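Local structure of uncharacterized protein (Bacteroides vulgatus, 4Q88) at residues A82-T87 with I120-E125; V153-I158 with P162-K167; K224-P227 with Y232-E235. The protein is of undetermined function but belongs to glycoside hydrolase family 88 and is probably a carbohydrate-active hydrolase with an all-helical (alpha/alpha) barrel. One frame throughout, in Å; residues are numbered along the deposited sequence. Where two conformers were deposited one is given.

Contact 1: A82-T87 with I120-E125; sequences AEWRST and IARARE. With EDO (1,2-ethanediol), chain D.
The indole of W84 meets the charged ends of R122 and E125 on helix 117-132. Its CZ2 and CH2 atoms do the touching: CZ2 of W84 lies 3.8 Å from R122 NH1, and CH2 of W84 3.9 Å from E125 OE2. The guanidinium turns one face to the indole, with W84 CH2 above that face near its rim. The two planes stand 70° apart, so this is not a flat stack. R122 leaves the helix with CG opposite its N (chi1 -179°) and bends at chi2, which carries the guanidinium to the indole.

R122 and E125, one helical turn apart, form a salt bridge, R122 NH1 to E125 OE1 at 3.0 Å, met from above the carboxylate plane. R122 NH2 is held by the carbonyls of A76 and S78, and E125 OE2 pairs with K81. W84 NE1 makes a weak hydrogen bond to the same S78 carbonyl. The loop that carries W84 thus also holds the polar ends of both residues.

Further along, O2 of a 1,2-ethanediol, probably from the crystallisation liquor, hydrogen-bonds to T87 OG1 at 2.7 Å. The contact ties the long loop between helices 58-70 and 103-113 to helix 117-132, whose A123 and R124 pack on helix 144-159.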
loop_
_atom_site.group_PDB
_atom_site.type_symbol
_atom_site.label_atom_id
_atom_site.label_comp_id
_atom_site.label_asym_id
_atom_site.label_seq_id
_atom_site.Cartn_x
_atom_site.Cartn_y
_atom_site.Cartn_z
ATOM N N ALA A 82 1.492 23.173 17.590
ATOM C CA ALA A 82 1.819 22.783 18.939
ATOM C C ALA A 82 1.033 21.551 19.394
ATOM O O ALA A 82 1.471 20.873 20.318
ATOM C CB ALA A 82 1.566 23.917 19.907
ATOM N N GLU A 83 -0.143 21.290 18.837
ATOM C CA GLU A 83 -0.925 20.103 19.253
ATOM C C GLU A 83 -0.800 18.885 18.323
ATOM O O GLU A 83 -1.428 17.833 18.567
ATOM C CB GLU A 83 -2.400 20.411 19.419
ATOM C CG GLU A 83 -3.211 20.453 18.144
ATOM C CD GLU A 83 -4.662 20.830 18.375
ATOM O OE1 GLU A 83 -5.143 20.640 19.513
ATOM O OE2 GLU A 83 -5.323 21.255 17.400
ATOM N N TRP A 84 -0.054 19.024 17.233
ATOM C CA TRP A 84 0.004 17.945 16.241
ATOM C C TRP A 84 0.609 16.661 16.831
ATOM O O TRP A 84 1.597 16.689 17.566
ATOM C CB TRP A 84 0.797 18.364 14.993
ATOM C CG TRP A 84 0.098 19.352 14.149
ATOM C CD1 TRP A 84 -1.116 19.966 14.413
ATOM C CD2 TRP A 84 0.511 19.834 12.870
ATOM N NE1 TRP A 84 -1.442 20.807 13.394
ATOM C CE2 TRP A 84 -0.460 20.774 12.442
ATOM C CE3 TRP A 84 1.618 19.601 12.055
ATOM C CZ2 TRP A 84 -0.380 21.427 11.205
ATOM C CZ3 TRP A 84 1.720 20.274 10.845
ATOM C CH2 TRP A 84 0.723 21.178 10.427
ATOM N N ARG A 85 -0.070 15.561 16.565
ATOM C CA ARG A 85 0.330 14.244 17.060
ATOM C C ARG A 85 0.655 13.306 15.924
ATOM O O ARG A 85 0.208 13.495 14.774
ATOM C CB ARG A 85 -0.779 13.638 17.893
ATOM C CG ARG A 85 -1.132 14.458 19.096
ATOM C CD ARG A 85 -1.885 13.614 20.097
ATOM N NE ARG A 85 -1.751 14.263 21.396
ATOM C CZ ARG A 85 -1.567 13.631 22.546
ATOM N NH1 ARG A 85 -1.534 12.295 22.601
ATOM N NH2 ARG A 85 -1.425 14.357 23.651
ATOM N N SER A 86 1.479 12.302 16.248
ATOM C CA SER A 86 1.937 11.318 15.288
ATOM C C SER A 86 1.655 9.858 15.658
ATOM O O SER A 86 2.144 8.958 14.980
ATOM C CB SER A 86 3.430 11.479 15.080
ATOM O OG SER A 86 4.120 11.225 16.281
ATOM N N THR A 87 0.886 9.615 16.709
ATOM C CA THR A 87 0.408 8.279 17.040
ATOM C C THR A 87 -1.008 8.092 16.507
ATOM O O THR A 87 -1.540 8.996 15.875
ATOM C CB THR A 87 0.449 8.068 18.549
ATOM O OG1 THR A 87 -0.335 9.092 19.167
ATOM C CG2 THR A 87 1.904 8.160 19.064
ATOM N N ILE A 120 -1.585 21.107 -3.289
ATOM C CA ILE A 120 -0.489 20.576 -2.492
ATOM C C ILE A 120 -0.073 21.492 -1.335
ATOM O O ILE A 120 0.888 21.196 -0.652
ATOM C CB ILE A 120 0.732 20.256 -3.353
ATOM C CG1 ILE A 120 1.223 21.513 -4.068
ATOM C CG2 ILE A 120 0.381 19.098 -4.304
ATOM C CD1 ILE A 120 2.534 21.334 -4.771
ATOM N N ALA A 121 -0.826 22.569 -1.076
ATOM C CA ALA A 121 -0.429 23.502 -0.018
ATOM C C ALA A 121 -0.320 22.801 1.322
ATOM O O ALA A 121 0.668 22.967 2.026
ATOM C CB ALA A 121 -1.420 24.670 0.090
ATOM N N ARG A 122 -1.351 22.048 1.676
ATOM C CA ARG A 122 -1.385 21.384 2.983
ATOM C C ARG A 122 -0.342 20.251 3.037
ATOM O O ARG A 122 0.364 20.094 4.032
ATOM C CB ARG A 122 -2.747 20.809 3.260
ATOM C CG ARG A 122 -2.869 20.117 4.617
ATOM C CD ARG A 122 -2.547 21.019 5.793
ATOM N NE ARG A 122 -3.026 20.400 7.038
ATOM C CZ ARG A 122 -3.164 21.022 8.210
ATOM N NH1 ARG A 122 -2.787 22.283 8.351
ATOM N NH2 ARG A 122 -3.674 20.368 9.256
ATOM N N ALA A 123 -0.242 19.465 1.978
ATOM C CA ALA A 123 0.816 18.428 1.920
ATOM C C ALA A 123 2.195 19.008 2.177
ATOM O O ALA A 123 2.947 18.440 2.945
ATOM C CB ALA A 123 0.822 17.727 0.593
ATOM N N ARG A 124 2.537 20.109 1.494
ATOM C CA ARG A 124 3.840 20.761 1.709
ATOM C C ARG A 124 3.954 21.283 3.122
ATOM O O ARG A 124 4.972 21.108 3.762
ATOM C CB ARG A 124 4.060 21.901 0.707
ATOM C CG ARG A 124 4.349 21.486 -0.721
ATOM C CD ARG A 124 4.816 22.701 -1.531
ATOM N NE ARG A 124 5.966 23.257 -0.837
ATOM C CZ ARG A 124 6.423 24.494 -0.935
ATOM N NH1 ARG A 124 5.895 25.371 -1.783
ATOM N NH2 ARG A 124 7.434 24.845 -0.165
ATOM N N GLU A 125 2.910 21.936 3.630
ATOM C CA GLU A 125 2.964 22.475 4.982
ATOM C C GLU A 125 3.264 21.373 5.999
ATOM O O GLU A 125 4.150 21.500 6.846
ATOM C CB GLU A 125 1.625 23.118 5.350
ATOM C CG GLU A 125 1.632 23.571 6.807
ATOM C CD GLU A 125 0.277 23.997 7.346
ATOM O OE1 GLU A 125 -0.803 23.764 6.721
ATOM O OE2 GLU A 125 0.323 24.563 8.462
HETATM C C1 EDO D . 2.198 12.258 19.250
HETATM O O1 EDO D . 3.547 12.649 19.082
HETATM C C2 EDO D . 1.952 11.648 20.634
HETATM O O2 EDO D . 0.608 11.103 20.679
#

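Contact 2: V153-I158 with P162-K167; sequences VKMYDI and PLYLEK
L165 and Y156 form the centre of this contact, with L165 CD1 over the face of the tyrosine ring. The methyl carbon lies 3.5 Å from the centroid of the Y156 ring and 10° off its normal, a CH-pi contact almost straight above the centre. CD2 of L165 reaches back to Y156 CB and also meets V153 CG1 at 4.1 Å. CA of P162 approaches CE1 at the edge of the Y156 ring, 3.9 Å away. With CG anti to the backbone N (chi1 179°), Y156 presents a ring face to L165 and an edge to P162.

A second CH-pi contact runs the other way across the interface. CB of M155, a selenomethionine, sits 3.5 Å from the centroid of the Y164 ring, over the face and displaced toward the CE1-CZ side. The M155 chain bends at chi2 and chi3, which brings CE to 3.8 Å from Y164 OH.

The backbones set this up. The local axes of 153-158 and 163-167 approach to 8.8 Å and run nearly antiparallel, at 160°, as a helical hairpin with a short connection. Further out, Y164 OH hydrogen-bonds to E128 of helix 117-132, which holds the hydroxyl end of the ring; E128 also pairs with R124. P227 packs on Y156, and L226 packs on L165.

No hydrogen bond crosses between the two segments. Their pairing therefore rests on shape and dispersion, through the two CH-pi contacts and the aliphatic meetings of V153 with L165 and of the Y156 and Y164 CB atoms.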
loop_
_atom_site.group_PDB
_atom_site.type_symbol
_atom_site.label_atom_id
_atom_site.label_comp_id
_atom_site.label_asym_id
_atom_site.label_seq_id
_atom_site.Cartn_x
_atom_site.Cartn_y
_atom_site.Cartn_z
ATOM N N VAL A 153 8.410 10.548 -2.565
ATOM C CA VAL A 153 8.875 10.626 -3.961
ATOM C C VAL A 153 7.954 11.500 -4.809
ATOM O O VAL A 153 8.428 12.185 -5.742
ATOM C CB VAL A 153 9.101 9.244 -4.627
ATOM C CG1 VAL A 153 10.255 8.523 -3.935
ATOM C CG2 VAL A 153 7.839 8.369 -4.648
ATOM N N LYS A 154 6.648 11.472 -4.506
ATOM C CA LYS A 154 5.677 12.283 -5.255
ATOM C C LYS A 154 5.910 13.771 -4.951
ATOM O O LYS A 154 5.834 14.636 -5.865
ATOM C CB LYS A 154 4.240 11.876 -4.939
ATOM C CG LYS A 154 3.873 10.527 -5.537
ATOM C CD LYS A 154 2.503 10.031 -5.089
ATOM C CE LYS A 154 2.224 8.643 -5.623
ATOM N NZ LYS A 154 2.104 8.575 -7.096
HETATM N N MSE A 155 6.263 14.088 -3.708
HETATM C CA MSE A 155 6.468 15.517 -3.323
HETATM C C MSE A 155 7.778 16.001 -3.869
HETATM O O MSE A 155 7.865 17.148 -4.368
HETATM C CB MSE A 155 6.372 15.803 -1.810
HETATM C CG MSE A 155 4.976 15.467 -1.201
HETATM SE SE MSE A 155 3.515 16.443 -2.074
HETATM C CE MSE A 155 4.213 18.236 -1.679
ATOM N N TYR A 156 8.812 15.158 -3.838
ATOM C CA TYR A 156 10.077 15.460 -4.530
ATOM C C TYR A 156 9.835 15.722 -6.007
ATOM O O TYR A 156 10.394 16.691 -6.584
ATOM C CB TYR A 156 11.143 14.354 -4.360
ATOM C CG TYR A 156 12.381 14.714 -5.110
ATOM C CD1 TYR A 156 13.313 15.574 -4.548
ATOM C CD2 TYR A 156 12.569 14.330 -6.449
ATOM C CE1 TYR A 156 14.426 16.021 -5.247
ATOM C CE2 TYR A 156 13.698 14.759 -7.172
ATOM C CZ TYR A 156 14.628 15.600 -6.554
ATOM O OH TYR A 156 15.746 16.046 -7.223
ATOM N N ASP A 157 9.064 14.855 -6.669
ATOM C CA ASP A 157 8.823 15.041 -8.106
ATOM C C ASP A 157 8.294 16.450 -8.415
ATOM O O ASP A 157 8.711 17.115 -9.418
ATOM C CB ASP A 157 7.796 14.011 -8.582
ATOM C CG ASP A 157 7.483 14.150 -10.033
ATOM O OD1 ASP A 157 8.431 14.116 -10.831
ATOM O OD2 ASP A 157 6.310 14.288 -10.359
ATOM N N ILE A 158 7.416 16.932 -7.553
ATOM C CA ILE A 158 6.862 18.321 -7.693
ATOM C C ILE A 158 7.836 19.424 -7.294
ATOM O O ILE A 158 8.084 20.340 -8.089
ATOM C CB ILE A 158 5.566 18.469 -6.914
ATOM C CG1 ILE A 158 4.507 17.532 -7.514
ATOM C CG2 ILE A 158 5.055 19.927 -6.948
ATOM C CD1 ILE A 158 3.335 17.282 -6.595
ATOM N N PRO A 162 15.356 18.354 -2.146
ATOM C CA PRO A 162 16.087 17.104 -1.864
ATOM C C PRO A 162 15.882 16.529 -0.458
ATOM O O PRO A 162 16.120 15.338 -0.234
ATOM C CB PRO A 162 17.547 17.461 -2.148
ATOM C CG PRO A 162 17.627 18.960 -2.050
ATOM C CD PRO A 162 16.267 19.517 -2.326
ATOM N N LEU A 163 15.374 17.329 0.472
ATOM C CA LEU A 163 15.171 16.860 1.825
ATOM C C LEU A 163 14.127 15.726 1.851
ATOM O O LEU A 163 14.199 14.849 2.710
ATOM C CB LEU A 163 14.703 18.005 2.741
ATOM C CG LEU A 163 14.690 17.733 4.245
ATOM C CD1 LEU A 163 16.059 17.295 4.726
ATOM C CD2 LEU A 163 14.197 18.939 5.056
ATOM N N TYR A 164 13.139 15.758 0.946
ATOM C CA TYR A 164 12.162 14.667 0.866
ATOM C C TYR A 164 12.869 13.315 0.711
ATOM O O TYR A 164 12.481 12.314 1.313
ATOM C CB TYR A 164 11.177 14.874 -0.295
ATOM C CG TYR A 164 10.076 15.896 0.023
ATOM C CD1 TYR A 164 9.037 15.568 0.879
ATOM C CD2 TYR A 164 10.051 17.157 -0.603
ATOM C CE1 TYR A 164 8.022 16.484 1.140
ATOM C CE2 TYR A 164 9.033 18.080 -0.327
ATOM C CZ TYR A 164 8.049 17.744 0.548
ATOM O OH TYR A 164 7.035 18.647 0.839
ATOM N N LEU A 165 13.892 13.282 -0.109
ATOM C CA LEU A 165 14.557 12.017 -0.424
ATOM C C LEU A 165 15.542 11.618 0.643
ATOM O O LEU A 165 15.736 10.410 0.850
ATOM C CB LEU A 165 15.188 12.044 -1.823
ATOM C CG LEU A 165 14.185 12.373 -2.955
ATOM C CD1 LEU A 165 14.925 12.350 -4.273
ATOM C CD2 LEU A 165 12.983 11.455 -3.004
ATOM N N GLU A 166 16.146 12.571 1.364
ATOM C CA GLU A 166 16.993 12.253 2.516
ATOM C C GLU A 166 16.122 11.774 3.700
ATOM O O GLU A 166 16.432 10.782 4.353
ATOM C CB GLU A 166 17.866 13.462 2.910
ATOM C CG GLU A 166 18.616 13.362 4.239
ATOM C CD GLU A 166 19.538 12.166 4.366
ATOM O OE1 GLU A 166 20.219 11.841 3.356
ATOM O OE2 GLU A 166 19.581 11.544 5.477
ATOM N N LYS A 167 15.004 12.444 3.952
ATOM C CA LYS A 167 14.145 12.021 5.050
ATOM C C LYS A 167 13.421 10.707 4.770
ATOM O O LYS A 167 13.097 9.950 5.738
ATOM C CB LYS A 167 13.157 13.149 5.406
ATOM C CG LYS A 167 13.819 14.320 6.151
ATOM C CD LYS A 167 13.951 14.065 7.652
ATOM C CE LYS A 167 14.854 15.068 8.359
ATOM N NZ LYS A 167 15.076 14.719 9.783
#

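Contact 3: K224-P227 with Y232-E235; sequences KQLP and YREE
This is a small, water-bridged contact across the seven-residue loop that joins helix 209-225 to helix 233-249. L226 is the first residue to leave helical geometry at the end of the first helix, and R233 lies at the start of the next. Their CA atoms are 7.5 Å apart.

The apolar part is made by one methyl. CD2 of L226 lies 3.7 Å from R233 CB and also touches CG of R233, so it rests on the base of the arginine chain. The two chains lie alongside and point opposite ways. R233 starts out extended (chi1 -175°) and stays so as far as NE, which carries its CD past P227 O, 3.7 Å away, and its NE to a water.

That water links the two sides. It donates to L226 O at 2.8 Å and accepts from R233 NE at 2.7 Å, lying at the edge of the guanidinium and in its plane. P227 also packs on L165 of helix 163-179.

R233 contributes both apolar and polar contacts. Its aliphatic stem covers the leucine methyl, and its NE reaches the carbonyl just past the helix end through water, with no direct hydrogen bond between the segments.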
loop_
_atom_site.group_PDB
_atom_site.type_symbol
_atom_site.label_atom_id
_atom_site.label_comp_id
_atom_site.label_asym_id
_atom_site.label_seq_id
_atom_site.Cartn_x
_atom_site.Cartn_y
_atom_site.Cartn_z
ATOM N N LYS A 224 9.229 3.356 -8.593
ATOM C CA LYS A 224 8.567 3.865 -9.777
ATOM C C LYS A 224 8.848 5.354 -10.047
ATOM O O LYS A 224 9.012 5.782 -11.219
ATOM C CB LYS A 224 7.109 3.592 -9.543
ATOM C CG LYS A 224 6.106 3.931 -10.593
ATOM C CD LYS A 224 4.797 3.324 -10.062
ATOM C CE LYS A 224 3.606 3.810 -10.804
ATOM N NZ LYS A 224 3.861 3.630 -12.222
ATOM N N GLN A 225 8.943 6.166 -8.984
ATOM C CA GLN A 225 9.160 7.595 -9.116
ATOM C C GLN A 225 10.451 8.191 -8.553
ATOM O O GLN A 225 10.721 9.382 -8.775
ATOM C CB GLN A 225 7.938 8.345 -8.563
ATOM C CG GLN A 225 6.696 8.160 -9.429
ATOM C CD GLN A 225 5.520 8.929 -8.894
ATOM O OE1 GLN A 225 4.873 8.507 -7.918
ATOM N NE2 GLN A 225 5.264 10.083 -9.489
ATOM N N LEU A 226 11.238 7.416 -7.840
ATOM C CA LEU A 226 12.497 7.930 -7.311
ATOM C C LEU A 226 13.428 8.272 -8.485
ATOM O O LEU A 226 13.555 7.496 -9.427
ATOM C CB LEU A 226 13.175 6.916 -6.416
ATOM C CG LEU A 226 14.435 7.295 -5.651
ATOM C CD1 LEU A 226 14.104 8.218 -4.500
ATOM C CD2 LEU A 226 15.193 6.058 -5.143
ATOM N N PRO A 227 14.125 9.410 -8.409
ATOM C CA PRO A 227 15.078 9.613 -9.534
ATOM C C PRO A 227 16.118 8.496 -9.673
ATOM O O PRO A 227 16.660 7.987 -8.668
ATOM C CB PRO A 227 15.810 10.909 -9.145
ATOM C CG PRO A 227 14.917 11.602 -8.209
ATOM C CD PRO A 227 14.140 10.529 -7.456
ATOM N N TYR A 232 20.329 6.527 -2.580
ATOM C CA TYR A 232 19.860 5.388 -1.817
ATOM C C TYR A 232 19.116 4.394 -2.693
ATOM O O TYR A 232 18.641 3.372 -2.200
ATOM C CB TYR A 232 18.948 5.888 -0.705
ATOM C CG TYR A 232 19.641 6.824 0.266
ATOM C CD1 TYR A 232 20.735 6.409 1.032
ATOM C CD2 TYR A 232 19.178 8.107 0.434
ATOM C CE1 TYR A 232 21.354 7.274 1.927
ATOM C CE2 TYR A 232 19.779 8.992 1.304
ATOM C CZ TYR A 232 20.862 8.565 2.069
ATOM O OH TYR A 232 21.416 9.480 2.938
ATOM N N ARG A 233 19.012 4.647 -3.989
ATOM C CA ARG A 233 18.229 3.782 -4.862
ATOM C C ARG A 233 18.682 2.322 -4.842
ATOM O O ARG A 233 17.828 1.421 -4.804
ATOM C CB ARG A 233 18.196 4.318 -6.319
ATOM C CG ARG A 233 17.311 3.573 -7.317
ATOM C CD ARG A 233 17.182 4.348 -8.644
ATOM N NE ARG A 233 16.306 3.648 -9.586
ATOM C CZ ARG A 233 16.709 2.690 -10.415
ATOM N NH1 ARG A 233 17.999 2.349 -10.476
ATOM N NH2 ARG A 233 15.816 2.049 -11.202
ATOM N N GLU A 234 19.996 2.084 -4.836
ATOM C CA GLU A 234 20.469 0.694 -4.815
ATOM C C GLU A 234 20.071 -0.024 -3.487
ATOM O O GLU A 234 19.733 -1.194 -3.553
ATOM C CB GLU A 234 21.929 0.551 -5.123
ATOM C CG GLU A 234 22.259 0.937 -6.577
ATOM C CD GLU A 234 21.596 0.056 -7.653
ATOM O OE1 GLU A 234 21.134 -1.107 -7.385
ATOM O OE2 GLU A 234 21.510 0.531 -8.816
ATOM N N GLU A 235 20.035 0.712 -2.367
ATOM C CA GLU A 235 19.529 0.132 -1.114
ATOM C C GLU A 235 18.071 -0.331 -1.251
ATOM O O GLU A 235 17.678 -1.394 -0.743
ATOM C CB GLU A 235 19.668 1.090 0.054
ATOM C CG GLU A 235 21.119 1.344 0.456
ATOM C CD GLU A 235 21.233 2.299 1.629
ATOM O OE1 GLU A 235 20.370 2.265 2.532
ATOM O OE2 GLU A 235 22.185 3.097 1.639
HETATM O O HOH W 1 13.866 4.750 -9.395
#

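How the contacts relate
Contact 2 is the buried one; contacts 1 and 3 are only partly buried and bury much less surface. Contacts 2 and 3 each join successive helices across a short connection, whereas contact 1 brings a long loop onto a helix. Contact 2 lies between the others and touches both. Toward contact 1, R124 CG packs on M155 CE and A123 on the selenium. Toward contact 3, E166 and K154 probably hydrogen-bond to Y232 and Q225. Contacts 1 and 3 do not touch. Chemistry follows place: apolar and CH-pi in the buried helix pair, charged ends against an indole in contact 1, a water bridge in contact 3.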